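Local atomic coordinates of oxidase/hydroxylase (Streptomyces hygroscopicus subsp. hygroscopicus, PDB entry 4XCB), a protein that probably acts as a 2-oxoglutarate-dependent dioxygenase in orthosomycin biosynthesis, and binds nickel, 2-oxoglutarate and hygromycin B. Residues A[20-25]-A[193-198]; A[102-107]-A[181-186]; A[146-151]-A[218-223]; A[153-158]-A[210-215]. One frame throughout, in Å; residues are numbered along the deposited sequence.

In the fold
From the N terminus, strand 20-23 comes first, and contact 1 closes the longest loop by meeting the loop after strand 190-193. Contact 2 is nested within that loop and sets strand 102-105 against helix 182-185. Contact 3 starts in the loop after strand 139-144 and ends on strand 220-229. It crosses both earlier contacts. Contact 4 lies inside contact 3, also crosses contacts 1 and 2, and pairs strand 156-159 with 209-211. Contacts 2 and 4 share the four-stranded sheet. Contacts 1 and 3 reach the six-stranded one. Contacts 2, 3 and 4 all touch 2-oxoglutarate, held between the sheets of the double-stranded beta-helix.

Contact 1: residues A[20-25]-A[193-198]; sequences FLVIPG and VFVRSG
The ring of Phe-20 meets one methyl of Val-193 obliquely. Val-193 CG2 sits 3.5 Å from Phe-20 CZ, and the neighbouring CE2 is almost as close to it. The two side chains slide past each other in opposite directions. The ring of Tyr-158 also meets the Phe-20 ring, with the planes at about 60°. Leu-201, Leu-203 and Leu-207 add further aliphatic contacts, so Phe-20 is buried.

Val-193 uses both branches. With CG1 anti to the backbone N (chi1 177°), CG1 is left to face Val-22 while CG2 goes to the ring. Val-22 and Val-193 point at each other tip to tip, with Val-22 CG2 3.7 Å from Val-193 CG1. Val-195 adds a looser touch: its CG1 is 4.4 Å from Val-22 CG2. With an alanine in place of Val-193, both methyls would be gone and a gap would probably open beside Phe-20 CZ and Val-22 CG2.

At the far end the contact passes to backbone. Gly-25 C lies 3.7 Å from Gly-198 O, where the two backbones draw near, the CA atoms of Gly-25 and Gly-198 being 5.1 Å apart. Asp-199 takes the N-H of Gly-25 nearby.

The segments run roughly the same way, 39° apart. Strand 20-23 is an outer strand of the six-stranded sheet and pairs with strand 200-204. Residues 193-198 lead from strand 190-193 of the four-stranded sheet into that same strand 200-204. The valine and phenylalanine side chains therefore fill the corner where the chain passes between the two sheets of a double-stranded beta-helix.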
# COMPACT_ATOMS: atom_id res chain seq x y z
N PHE A 20 -13.99 -2.38 -12.82
CA PHE A 20 -15.12 -1.79 -13.53
C PHE A 20 -16.41 -2.36 -12.98
O PHE A 20 -16.40 -3.27 -12.15
CB PHE A 20 -15.01 -2.02 -15.04
CG PHE A 20 -15.22 -3.44 -15.47
CD1 PHE A 20 -14.21 -4.38 -15.31
CD2 PHE A 20 -16.40 -3.82 -16.06
CE1 PHE A 20 -14.41 -5.69 -15.74
CE2 PHE A 20 -16.60 -5.13 -16.48
CZ PHE A 20 -15.60 -6.06 -16.31
N LEU A 21 -17.52 -1.78 -13.41
CA LEU A 21 -18.82 -2.24 -12.98
C LEU A 21 -19.82 -1.94 -14.08
O LEU A 21 -19.93 -0.81 -14.56
CB LEU A 21 -19.23 -1.59 -11.66
CG LEU A 21 -20.61 -2.05 -11.21
CD1 LEU A 21 -20.56 -3.51 -10.69
CD2 LEU A 21 -21.19 -1.09 -10.18
N VAL A 22 -20.53 -2.98 -14.52
CA VAL A 22 -21.59 -2.79 -15.49
C VAL A 22 -22.89 -2.60 -14.73
O VAL A 22 -23.29 -3.46 -13.93
CB VAL A 22 -21.72 -3.97 -16.46
CG1 VAL A 22 -23.03 -3.87 -17.22
CG2 VAL A 22 -20.54 -3.98 -17.43
N ILE A 23 -23.52 -1.45 -14.95
CA ILE A 23 -24.79 -1.14 -14.31
C ILE A 23 -25.85 -1.21 -15.39
O ILE A 23 -25.88 -0.37 -16.29
CB ILE A 23 -24.77 0.25 -13.64
CG1 ILE A 23 -23.52 0.41 -12.78
CG2 ILE A 23 -26.02 0.43 -12.80
CD1 ILE A 23 -23.47 1.72 -12.00
N PRO A 24 -26.69 -2.25 -15.35
CA PRO A 24 -27.62 -2.47 -16.45
C PRO A 24 -28.84 -1.53 -16.44
O PRO A 24 -29.35 -1.17 -15.38
CB PRO A 24 -28.07 -3.92 -16.24
CG PRO A 24 -27.98 -4.11 -14.78
CD PRO A 24 -26.78 -3.32 -14.33
N GLY A 25 -29.28 -1.17 -17.64
CA GLY A 25 -30.53 -0.47 -17.82
C GLY A 25 -30.68 0.87 -17.14
O GLY A 25 -31.77 1.23 -16.71
N VAL A 193 -16.63 -8.15 -22.25
CA VAL A 193 -17.79 -7.65 -21.53
C VAL A 193 -18.88 -7.29 -22.52
O VAL A 193 -18.64 -6.53 -23.45
CB VAL A 193 -17.46 -6.40 -20.69
CG1 VAL A 193 -18.72 -5.87 -20.01
CG2 VAL A 193 -16.39 -6.71 -19.66
N PHE A 194 -20.08 -7.84 -22.32
CA PHE A 194 -21.17 -7.57 -23.24
C PHE A 194 -22.17 -6.63 -22.59
O PHE A 194 -22.39 -6.67 -21.39
CB PHE A 194 -21.82 -8.89 -23.66
CG PHE A 194 -20.84 -9.86 -24.20
CD1 PHE A 194 -20.01 -9.50 -25.25
CD2 PHE A 194 -20.69 -11.11 -23.64
CE1 PHE A 194 -19.07 -10.38 -25.76
CE2 PHE A 194 -19.75 -12.01 -24.14
CZ PHE A 194 -18.94 -11.64 -25.20
N VAL A 195 -22.74 -5.73 -23.39
CA VAL A 195 -23.64 -4.72 -22.84
C VAL A 195 -24.86 -4.51 -23.72
O VAL A 195 -24.85 -4.86 -24.90
CB VAL A 195 -22.92 -3.34 -22.66
CG1 VAL A 195 -21.88 -3.41 -21.55
CG2 VAL A 195 -22.28 -2.89 -23.97
N ARG A 196 -25.89 -3.92 -23.13
CA ARG A 196 -27.09 -3.53 -23.86
C ARG A 196 -27.18 -2.02 -23.92
O ARG A 196 -26.59 -1.33 -23.08
CB ARG A 196 -28.35 -4.11 -23.21
CG ARG A 196 -28.41 -5.62 -23.31
CD ARG A 196 -28.72 -6.08 -24.72
NE ARG A 196 -29.12 -7.48 -24.72
CZ ARG A 196 -29.59 -8.15 -25.77
NH1 ARG A 196 -29.71 -7.55 -26.95
NH2 ARG A 196 -29.93 -9.43 -25.64
N SER A 197 -27.87 -1.51 -24.93
CA SER A 197 -28.13 -0.08 -25.07
C SER A 197 -28.79 0.43 -23.79
O SER A 197 -29.79 -0.14 -23.33
CB SER A 197 -29.00 0.17 -26.31
OG SER A 197 -29.27 1.55 -26.47
N GLY A 198 -28.22 1.48 -23.19
CA GLY A 198 -28.76 2.02 -21.96
C GLY A 198 -28.01 1.60 -20.71
O GLY A 198 -28.24 2.13 -19.61

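Contact 2: residues A[102-107]-A[181-186]; sequences LYLHGG and SLVDSG. With NI (nickel (II) ion), chain E; HY0 (hygromycin b variant), chain G; AKG (2-oxoglutaric acid), chain F.
Leu-104 places CG anti to its carbonyl carbon (chi1 -65°) and keeps the chain extended beyond it (chi2 -174°), which carries its methyls to Leu-182 and Val-183. It lies on strand 102-105, an outer strand of the four-stranded sheet in this double-stranded beta-helix. Helix 182-185 packs against that strand. Leu-104 CD2 lies 3.7 Å from Val-183 CG1, where the two side chains slide past each other. The Leu-104 side chain crosses that of Leu-182 at about a right angle, with CD1 against Leu-182 CB.

Tyr-103 lays its ring beside the start of the helix. Tyr-103 CD1 is 3.3 Å from Ser-181 OG. Val-183 CG2 and Asp-184 OD2 stand at the ring edge. Ser-181 is the N-cap: its OG accepts from Val-183 N at 3.0 Å. Glu-256 OE1 is hydrogen-bonded to the same OG and to Leu-104 N, so one carboxylate ties strand and helix together. Asp-184 OD2 has its salt bridge with Arg-213.

The far side of the strand is the active site. Leu-102 CD2 touches 2-oxoglutarate C3, and Leu-102 CD1 touches the hygromycin B variant. A sugar carbon of the latter, C16, lies over the centre of the His-105 ring, 3.4 Å above its plane. His-105 ND1 donates in the ring plane to Tyr-103 O at 2.9 Å, which fixes the ring's rotation. The other ring nitrogen, His-105 NE2, binds nickel at 2.1 Å, alongside His-209, 2-oxoglutarate O1 and O5, and two waters.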
# COMPACT_ATOMS: atom_id res chain seq x y z
N LEU A 102 -10.05 -1.01 -30.98
CA LEU A 102 -9.39 -0.13 -30.01
C LEU A 102 -8.39 -0.95 -29.21
O LEU A 102 -8.77 -1.79 -28.39
CB LEU A 102 -10.41 0.54 -29.09
CG LEU A 102 -9.90 1.68 -28.21
CD1 LEU A 102 -9.30 2.77 -29.07
CD2 LEU A 102 -11.04 2.23 -27.39
N TYR A 103 -7.11 -0.70 -29.46
CA TYR A 103 -6.06 -1.49 -28.84
C TYR A 103 -5.96 -1.18 -27.35
O TYR A 103 -6.43 -0.14 -26.90
CB TYR A 103 -4.72 -1.22 -29.53
CG TYR A 103 -4.69 -1.62 -30.99
CD1 TYR A 103 -5.31 -2.78 -31.42
CD2 TYR A 103 -4.05 -0.83 -31.94
CE1 TYR A 103 -5.29 -3.15 -32.74
CE2 TYR A 103 -4.02 -1.20 -33.27
CZ TYR A 103 -4.65 -2.36 -33.66
OH TYR A 103 -4.63 -2.74 -34.98
N LEU A 104 -5.34 -2.10 -26.60
CA LEU A 104 -5.26 -1.97 -25.15
C LEU A 104 -4.57 -0.68 -24.70
O LEU A 104 -3.61 -0.20 -25.32
CB LEU A 104 -4.52 -3.16 -24.54
CG LEU A 104 -5.26 -4.48 -24.70
CD1 LEU A 104 -4.53 -5.60 -23.92
CD2 LEU A 104 -6.72 -4.35 -24.28
N HIS A 105 -5.09 -0.14 -23.61
CA HIS A 105 -4.50 1.05 -22.99
C HIS A 105 -4.81 1.01 -21.51
O HIS A 105 -5.66 0.24 -21.08
CB HIS A 105 -5.04 2.35 -23.62
CG HIS A 105 -6.53 2.39 -23.78
ND1 HIS A 105 -7.18 1.79 -24.83
CD2 HIS A 105 -7.49 2.98 -23.03
CE1 HIS A 105 -8.48 2.00 -24.72
NE2 HIS A 105 -8.70 2.71 -23.63
N GLY A 106 -4.14 1.85 -20.73
CA GLY A 106 -4.27 1.76 -19.28
C GLY A 106 -3.35 0.69 -18.74
O GLY A 106 -2.47 0.21 -19.44
N GLY A 107 -3.57 0.29 -17.49
CA GLY A 107 -2.69 -0.64 -16.81
C GLY A 107 -1.93 0.07 -15.69
O GLY A 107 -1.30 1.10 -15.91
N SER A 181 -1.68 -6.92 -31.59
CA SER A 181 -2.48 -6.56 -30.41
C SER A 181 -3.13 -7.76 -29.75
O SER A 181 -3.63 -8.66 -30.42
CB SER A 181 -3.57 -5.56 -30.77
OG SER A 181 -4.55 -5.51 -29.73
N LEU A 182 -3.13 -7.75 -28.43
CA LEU A 182 -3.76 -8.80 -27.65
C LEU A 182 -5.26 -8.89 -27.91
O LEU A 182 -5.85 -9.94 -27.68
CB LEU A 182 -3.49 -8.59 -26.16
CG LEU A 182 -2.04 -8.80 -25.72
CD1 LEU A 182 -1.84 -8.43 -24.26
CD2 LEU A 182 -1.63 -10.25 -25.95
N VAL A 183 -5.88 -7.80 -28.39
CA VAL A 183 -7.33 -7.88 -28.63
C VAL A 183 -7.59 -8.69 -29.89
O VAL A 183 -8.70 -9.17 -30.11
CB VAL A 183 -8.02 -6.49 -28.79
CG1 VAL A 183 -7.62 -5.56 -27.65
CG2 VAL A 183 -7.72 -5.86 -30.12
N ASP A 184 -6.56 -8.85 -30.72
CA ASP A 184 -6.65 -9.70 -31.91
C ASP A 184 -6.16 -11.12 -31.65
O ASP A 184 -6.77 -12.09 -32.11
CB ASP A 184 -5.86 -9.11 -33.07
CG ASP A 184 -6.55 -7.92 -33.70
OD1 ASP A 184 -7.79 -7.95 -33.81
OD2 ASP A 184 -5.85 -6.96 -34.10
N SER A 185 -5.04 -11.25 -30.94
CA SER A 185 -4.43 -12.56 -30.73
C SER A 185 -5.01 -13.28 -29.52
O SER A 185 -4.97 -14.51 -29.44
CB SER A 185 -2.92 -12.42 -30.57
OG SER A 185 -2.59 -11.83 -29.32
N GLY A 186 -5.55 -12.52 -28.58
CA GLY A 186 -6.00 -13.07 -27.33
C GLY A 186 -4.88 -13.09 -26.31
O GLY A 186 -3.71 -12.91 -26.64
NI NI E . -10.38 3.48 -22.56
C1 HY0 G . -1.91 8.03 -26.19
C2 HY0 G . -0.61 7.94 -26.96
C3 HY0 G . -0.64 8.91 -28.12
C4 HY0 G . -1.81 8.60 -29.05
C5 HY0 G . -3.14 8.57 -28.28
C6 HY0 G . -3.08 7.68 -27.08
N7 HY0 G . 0.44 8.27 -26.08
O8 HY0 G . -1.86 7.08 -25.15
N9 HY0 G . -1.87 9.60 -30.06
C10 HY0 G . -0.89 9.29 -31.09
O11 HY0 G . -4.13 8.07 -29.15
C12 HY0 G . -6.01 6.93 -24.90
C13 HY0 G . -4.94 6.68 -25.93
O14 HY0 G . -5.41 6.04 -27.09
C15 HY0 G . -5.97 4.80 -26.77
C16 HY0 G . -7.30 5.07 -26.13
C17 HY0 G . -7.01 5.86 -24.79
O18 HY0 G . -4.31 7.89 -26.32
C19 HY0 G . -6.16 4.00 -28.06
O20 HY0 G . -4.86 3.60 -28.52
O21 HY0 G . -8.10 5.82 -26.96
O22 HY0 G . -8.19 6.41 -24.36
C23 HY0 G . -7.94 7.82 -24.19
C24 HY0 G . -9.17 8.58 -24.53
C25 HY0 G . -9.05 10.02 -24.05
C26 HY0 G . -8.69 10.07 -22.58
C27 HY0 G . -7.41 9.32 -22.38
O28 HY0 G . -7.61 8.00 -22.83
O29 HY0 G . -6.79 8.18 -25.06
O30 HY0 G . -9.38 8.63 -25.95
O31 HY0 G . -10.27 10.68 -24.31
O32 HY0 G . -9.71 9.51 -21.75
C33 HY0 G . -7.02 9.28 -20.89
C34 HY0 G . -5.55 9.00 -20.76
O35 HY0 G . -4.78 10.14 -21.09
N36 HY0 G . -7.72 8.21 -20.28
C1 AKG F . -12.08 4.66 -24.36
O1 AKG F . -11.01 4.97 -23.76
O2 AKG F . -12.71 5.52 -25.05
C2 AKG F . -12.61 3.25 -24.26
O5 AKG F . -12.04 2.49 -23.50
C3 AKG F . -13.78 2.82 -25.13
C4 AKG F . -14.52 1.61 -24.59
C5 AKG F . -15.48 1.08 -25.64
O3 AKG F . -16.29 0.16 -25.34
O4 AKG F . -15.46 1.57 -26.80
O HOH W 1 -12.06 4.32 -21.26
O HOH W 2 -9.36 4.92 -21.59

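Contact 3: residues A[146-151]-A[218-223]; sequences SDIQSP and GDRLLT. With AKG (2-oxoglutaric acid), chain F.
The 2-oxoglutarate carboxylate site of this double-stranded beta-helix is built on Arg-220, and Ile-148 covers one face of its guanidinium. Arg-220 lies at the start of strand 220-229. A basic residue that grips the C5 carboxylate is a familiar feature of the 2-oxoglutarate oxygenases.

The grip uses both terminal nitrogens. Arg-220 NH2 donates to 2-oxoglutarate O3 at 2.8 Å, nearly straight at 172°. Arg-220 NH1 donates to 2-oxoglutarate O4 at 2.8 Å, more bent at 140°. O3 lies at the guanidinium edge, in its plane. Such a pairing would probably neutralise much of the charge on both groups. NH2 also makes a weak bond to Gly-154 O.

The arginine reaches the ligand as a long arm. CG is anti to the backbone N (chi1 -178°), and the chain stays extended as far as NE. Ile-148 crosses it at about a right angle. Ile-148 CD1 sits 3.2 Å above the guanidinium plane, offset toward the rim, and is 3.4 Å from Arg-220 NE. This methyl is likely to limit how far the group can rock on that side. Tyr-144, whose OH also bonds to 2-oxoglutarate, touches the arginine as well.

A second link joins a side chain to the strand backbone. Ser-146 follows strand 139-144, the neighbour of strand 220-229, and its hydroxyl bonds to that strand. Leu-221 N donates to Ser-146 OG at 3.1 Å. Two residues along from the arginine, Leu-222 CD1 comes within 3.9 Å of 2-oxoglutarate C5, the same carboxylate carbon.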
# COMPACT_ATOMS: atom_id res chain seq x y z
N SER A 146 -25.76 1.35 -28.07
CA SER A 146 -26.08 0.23 -28.95
C SER A 146 -25.77 -1.07 -28.23
O SER A 146 -25.07 -1.08 -27.22
CB SER A 146 -25.31 0.32 -30.27
OG SER A 146 -23.90 0.25 -30.08
N ASP A 147 -26.32 -2.17 -28.74
CA ASP A 147 -26.09 -3.48 -28.16
C ASP A 147 -24.78 -4.05 -28.65
O ASP A 147 -24.47 -4.00 -29.84
CB ASP A 147 -27.21 -4.45 -28.52
CG ASP A 147 -28.53 -4.11 -27.86
OD1 ASP A 147 -29.54 -4.75 -28.24
OD2 ASP A 147 -28.58 -3.24 -26.97
N ILE A 148 -24.00 -4.60 -27.72
CA ILE A 148 -22.74 -5.23 -28.04
C ILE A 148 -22.75 -6.60 -27.35
O ILE A 148 -22.50 -6.71 -26.15
CB ILE A 148 -21.54 -4.35 -27.58
CG1 ILE A 148 -21.65 -2.94 -28.16
CG2 ILE A 148 -20.23 -5.00 -28.00
CD1 ILE A 148 -20.63 -1.95 -27.61
N GLN A 149 -23.09 -7.64 -28.10
CA GLN A 149 -23.39 -8.92 -27.48
C GLN A 149 -22.47 -10.06 -27.92
O GLN A 149 -22.66 -11.21 -27.53
CB GLN A 149 -24.85 -9.29 -27.76
CG GLN A 149 -25.86 -8.44 -27.00
CD GLN A 149 -25.82 -8.68 -25.50
OE1 GLN A 149 -26.19 -9.75 -25.03
NE2 GLN A 149 -25.36 -7.69 -24.75
N SER A 150 -21.48 -9.74 -28.74
CA SER A 150 -20.50 -10.73 -29.15
C SER A 150 -19.16 -10.06 -29.34
O SER A 150 -19.10 -8.84 -29.46
CB SER A 150 -20.93 -11.40 -30.45
OG SER A 150 -20.85 -10.49 -31.53
N PRO A 151 -18.07 -10.84 -29.35
CA PRO A 151 -16.78 -10.26 -29.70
C PRO A 151 -16.80 -9.50 -31.02
O PRO A 151 -16.22 -8.42 -31.12
CB PRO A 151 -15.87 -11.49 -29.78
CG PRO A 151 -16.45 -12.40 -28.76
CD PRO A 151 -17.94 -12.23 -28.87
N GLY A 218 -23.97 -2.19 -38.79
CA GLY A 218 -24.64 -1.34 -37.82
C GLY A 218 -23.63 -0.58 -37.00
O GLY A 218 -22.59 -1.12 -36.64
N ASP A 219 -23.94 0.68 -36.70
CA ASP A 219 -23.01 1.52 -35.94
C ASP A 219 -22.87 1.09 -34.49
O ASP A 219 -23.85 0.78 -33.82
CB ASP A 219 -23.46 2.98 -35.95
CG ASP A 219 -23.25 3.65 -37.29
OD1 ASP A 219 -23.51 4.87 -37.39
OD2 ASP A 219 -22.83 2.95 -38.24
N ARG A 220 -21.63 1.10 -34.01
CA ARG A 220 -21.37 0.89 -32.59
C ARG A 220 -21.24 2.27 -31.98
O ARG A 220 -20.47 3.10 -32.47
CB ARG A 220 -20.10 0.06 -32.40
CG ARG A 220 -19.74 -0.27 -30.96
CD ARG A 220 -18.28 -0.75 -30.91
NE ARG A 220 -17.93 -1.39 -29.65
CZ ARG A 220 -17.52 -0.73 -28.57
NH1 ARG A 220 -17.45 0.60 -28.59
NH2 ARG A 220 -17.20 -1.40 -27.46
N LEU A 221 -21.99 2.53 -30.91
CA LEU A 221 -22.15 3.90 -30.43
C LEU A 221 -22.14 4.02 -28.91
O LEU A 221 -22.80 3.26 -28.21
CB LEU A 221 -23.46 4.48 -30.98
CG LEU A 221 -23.60 6.00 -30.90
CD1 LEU A 221 -22.52 6.69 -31.73
CD2 LEU A 221 -24.98 6.43 -31.36
N LEU A 222 -21.40 4.99 -28.40
CA LEU A 222 -21.43 5.24 -26.97
C LEU A 222 -20.95 6.65 -26.67
O LEU A 222 -20.37 7.31 -27.53
CB LEU A 222 -20.56 4.24 -26.21
CG LEU A 222 -19.06 4.52 -26.20
CD1 LEU A 222 -18.37 3.62 -25.20
CD2 LEU A 222 -18.46 4.33 -27.57
N THR A 223 -21.23 7.09 -25.45
CA THR A 223 -20.72 8.36 -24.96
C THR A 223 -19.98 8.13 -23.65
O THR A 223 -20.41 7.33 -22.82
CB THR A 223 -21.85 9.38 -24.75
OG1 THR A 223 -22.81 8.83 -23.84
CG2 THR A 223 -22.54 9.67 -26.09
C1 AKG F . -12.08 4.66 -24.36
O1 AKG F . -11.01 4.97 -23.76
O2 AKG F . -12.71 5.52 -25.05
C2 AKG F . -12.61 3.25 -24.26
O5 AKG F . -12.04 2.49 -23.50
C3 AKG F . -13.78 2.82 -25.13
C4 AKG F . -14.52 1.61 -24.59
C5 AKG F . -15.48 1.08 -25.64
O3 AKG F . -16.29 0.16 -25.34
O4 AKG F . -15.46 1.57 -26.80

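Contact 4: residues A[153-158]-A[210-215]; sequences DGSFCY and GTRRKL. With AKG (2-oxoglutaric acid), chain F.
Gly-210 O takes the N-H of Cys-157 at 2.8 Å, nearly straight at 173°, and also receives a CA-H contact from Phe-156. The same oxygen lies over one face of the Phe-156 ring. Gly-210 N returns a bond to Cys-157 O at 2.8 Å, so the two form an antiparallel hydrogen-bonded pair. Next along is the non-hydrogen-bonded pair of Phe-156 and Thr-211, only 4.2 Å apart between CA atoms. Ser-155 O continues the pairing by accepting from Arg-212 N.

Thr-211 and Phe-156 turn to the cosubstrate. Thr-211 CG2 is 3.5 Å from 2-oxoglutarate C5, and C4 of the ligand lies at the edge of the Phe-156 ring. Thr-211 OG1 donates to Arg-212 O and also bonds to Arg-96 NH1. A glycine at Thr-211 would probably open a gap beside the ligand carboxylate and leave Arg-96 without this partner.

Arg-212 leaves the other way, bent at chi2 (-69°), and Cys-157 CB covers one face of its guanidinium. Its NE forms a salt bridge with Asp-192. Gly-154 CA is close to Arg-212 O, and a side chain there would probably crowd Lys-214 CB. A water joins the segments: it donates to Asp-153 O at 2.6 Å and accepts from Lys-214 NZ at 2.9 Å. That ammonium also reaches Thr-216 O and Gly-218 O.

In the four-stranded sheet, strand 156-159 lies between 209-211 and 190-193, while strand 102-105 flanks 209-211. Phe-156 packs across to Leu-201 and Leu-203 of strand 200-204 in the larger sheet.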
# COMPACT_ATOMS: atom_id res chain seq x y z
N ASP A 153 -19.04 -7.83 -32.35
CA ASP A 153 -19.64 -6.50 -32.21
C ASP A 153 -18.61 -5.47 -31.74
O ASP A 153 -18.90 -4.28 -31.64
CB ASP A 153 -20.83 -6.53 -31.24
CG ASP A 153 -22.11 -7.04 -31.88
OD1 ASP A 153 -22.24 -6.94 -33.12
OD2 ASP A 153 -23.00 -7.52 -31.14
N GLY A 154 -17.41 -5.94 -31.43
CA GLY A 154 -16.38 -5.07 -30.90
C GLY A 154 -16.54 -4.91 -29.40
O GLY A 154 -16.51 -3.79 -28.86
N SER A 155 -16.72 -6.02 -28.70
CA SER A 155 -16.94 -5.95 -27.27
C SER A 155 -15.77 -5.32 -26.55
O SER A 155 -14.61 -5.52 -26.93
CB SER A 155 -17.23 -7.33 -26.69
OG SER A 155 -16.14 -8.21 -26.90
N PHE A 156 -16.10 -4.54 -25.53
CA PHE A 156 -15.15 -4.11 -24.53
C PHE A 156 -14.38 -5.33 -24.03
O PHE A 156 -14.96 -6.41 -23.86
CB PHE A 156 -15.90 -3.42 -23.40
CG PHE A 156 -15.04 -2.89 -22.29
CD1 PHE A 156 -14.66 -3.71 -21.25
CD2 PHE A 156 -14.65 -1.57 -22.28
CE1 PHE A 156 -13.88 -3.23 -20.22
CE2 PHE A 156 -13.88 -1.06 -21.25
CZ PHE A 156 -13.49 -1.90 -20.23
N CYS A 157 -13.07 -5.18 -23.86
CA CYS A 157 -12.28 -6.23 -23.25
C CYS A 157 -11.25 -5.64 -22.31
O CYS A 157 -10.87 -4.47 -22.43
CB CYS A 157 -11.60 -7.12 -24.30
SG CYS A 157 -10.57 -6.31 -25.52
N TYR A 158 -10.78 -6.46 -21.38
CA TYR A 158 -9.88 -5.99 -20.34
C TYR A 158 -8.97 -7.11 -19.87
O TYR A 158 -9.31 -8.30 -19.96
CB TYR A 158 -10.67 -5.44 -19.14
CG TYR A 158 -11.47 -6.52 -18.46
CD1 TYR A 158 -12.68 -6.96 -19.01
CD2 TYR A 158 -11.00 -7.16 -17.32
CE1 TYR A 158 -13.40 -7.97 -18.42
CE2 TYR A 158 -11.72 -8.17 -16.72
CZ TYR A 158 -12.92 -8.58 -17.28
OH TYR A 158 -13.66 -9.58 -16.70
N GLY A 210 -9.66 -2.26 -23.73
CA GLY A 210 -9.79 -1.82 -25.10
C GLY A 210 -11.03 -2.48 -25.65
O GLY A 210 -11.94 -2.80 -24.89
N THR A 211 -11.09 -2.68 -26.96
CA THR A 211 -12.18 -3.49 -27.50
C THR A 211 -11.69 -4.41 -28.59
O THR A 211 -10.66 -4.17 -29.20
CB THR A 211 -13.32 -2.64 -28.10
OG1 THR A 211 -13.00 -2.30 -29.45
CG2 THR A 211 -13.55 -1.38 -27.28
N ARG A 212 -12.46 -5.46 -28.83
CA ARG A 212 -12.21 -6.35 -29.95
C ARG A 212 -12.45 -5.63 -31.26
O ARG A 212 -13.05 -4.55 -31.31
CB ARG A 212 -13.11 -7.57 -29.88
CG ARG A 212 -13.03 -8.31 -28.57
CD ARG A 212 -11.70 -9.00 -28.40
NE ARG A 212 -11.78 -10.03 -27.37
CZ ARG A 212 -10.78 -10.84 -27.04
NH1 ARG A 212 -9.61 -10.72 -27.66
NH2 ARG A 212 -10.95 -11.75 -26.10
N ARG A 213 -11.97 -6.23 -32.32
CA ARG A 213 -12.20 -5.72 -33.66
C ARG A 213 -13.66 -5.94 -34.04
O ARG A 213 -14.20 -7.04 -33.85
CB ARG A 213 -11.27 -6.41 -34.64
CG ARG A 213 -11.20 -5.78 -36.01
CD ARG A 213 -10.09 -6.43 -36.81
NE ARG A 213 -8.80 -6.24 -36.17
CZ ARG A 213 -8.02 -5.18 -36.36
NH1 ARG A 213 -8.42 -4.21 -37.17
NH2 ARG A 213 -6.86 -5.08 -35.73
N LYS A 214 -14.32 -4.91 -34.54
CA LYS A 214 -15.72 -5.01 -34.93
C LYS A 214 -15.86 -5.53 -36.35
O LYS A 214 -15.23 -5.00 -37.26
CB LYS A 214 -16.41 -3.65 -34.80
CG LYS A 214 -17.85 -3.60 -35.33
CD LYS A 214 -18.50 -2.28 -34.96
CE LYS A 214 -19.79 -2.04 -35.72
NZ LYS A 214 -20.83 -3.08 -35.47
N LEU A 215 -16.69 -6.56 -36.53
CA LEU A 215 -16.89 -7.19 -37.83
C LEU A 215 -18.31 -6.97 -38.35
O LEU A 215 -18.57 -7.11 -39.55
CB LEU A 215 -16.60 -8.68 -37.75
CG LEU A 215 -15.21 -9.04 -37.23
CD1 LEU A 215 -14.97 -10.54 -37.28
CD2 LEU A 215 -14.15 -8.29 -38.03
C1 AKG F . -12.08 4.66 -24.36
O1 AKG F . -11.01 4.97 -23.76
O2 AKG F . -12.71 5.52 -25.05
C2 AKG F . -12.61 3.25 -24.26
O5 AKG F . -12.04 2.49 -23.50
C3 AKG F . -13.78 2.82 -25.13
C4 AKG F . -14.52 1.61 -24.59
C5 AKG F . -15.48 1.08 -25.64
O3 AKG F . -16.29 0.16 -25.34
O4 AKG F . -15.46 1.57 -26.80
O HOH W 3 -21.05 -3.17 -32.62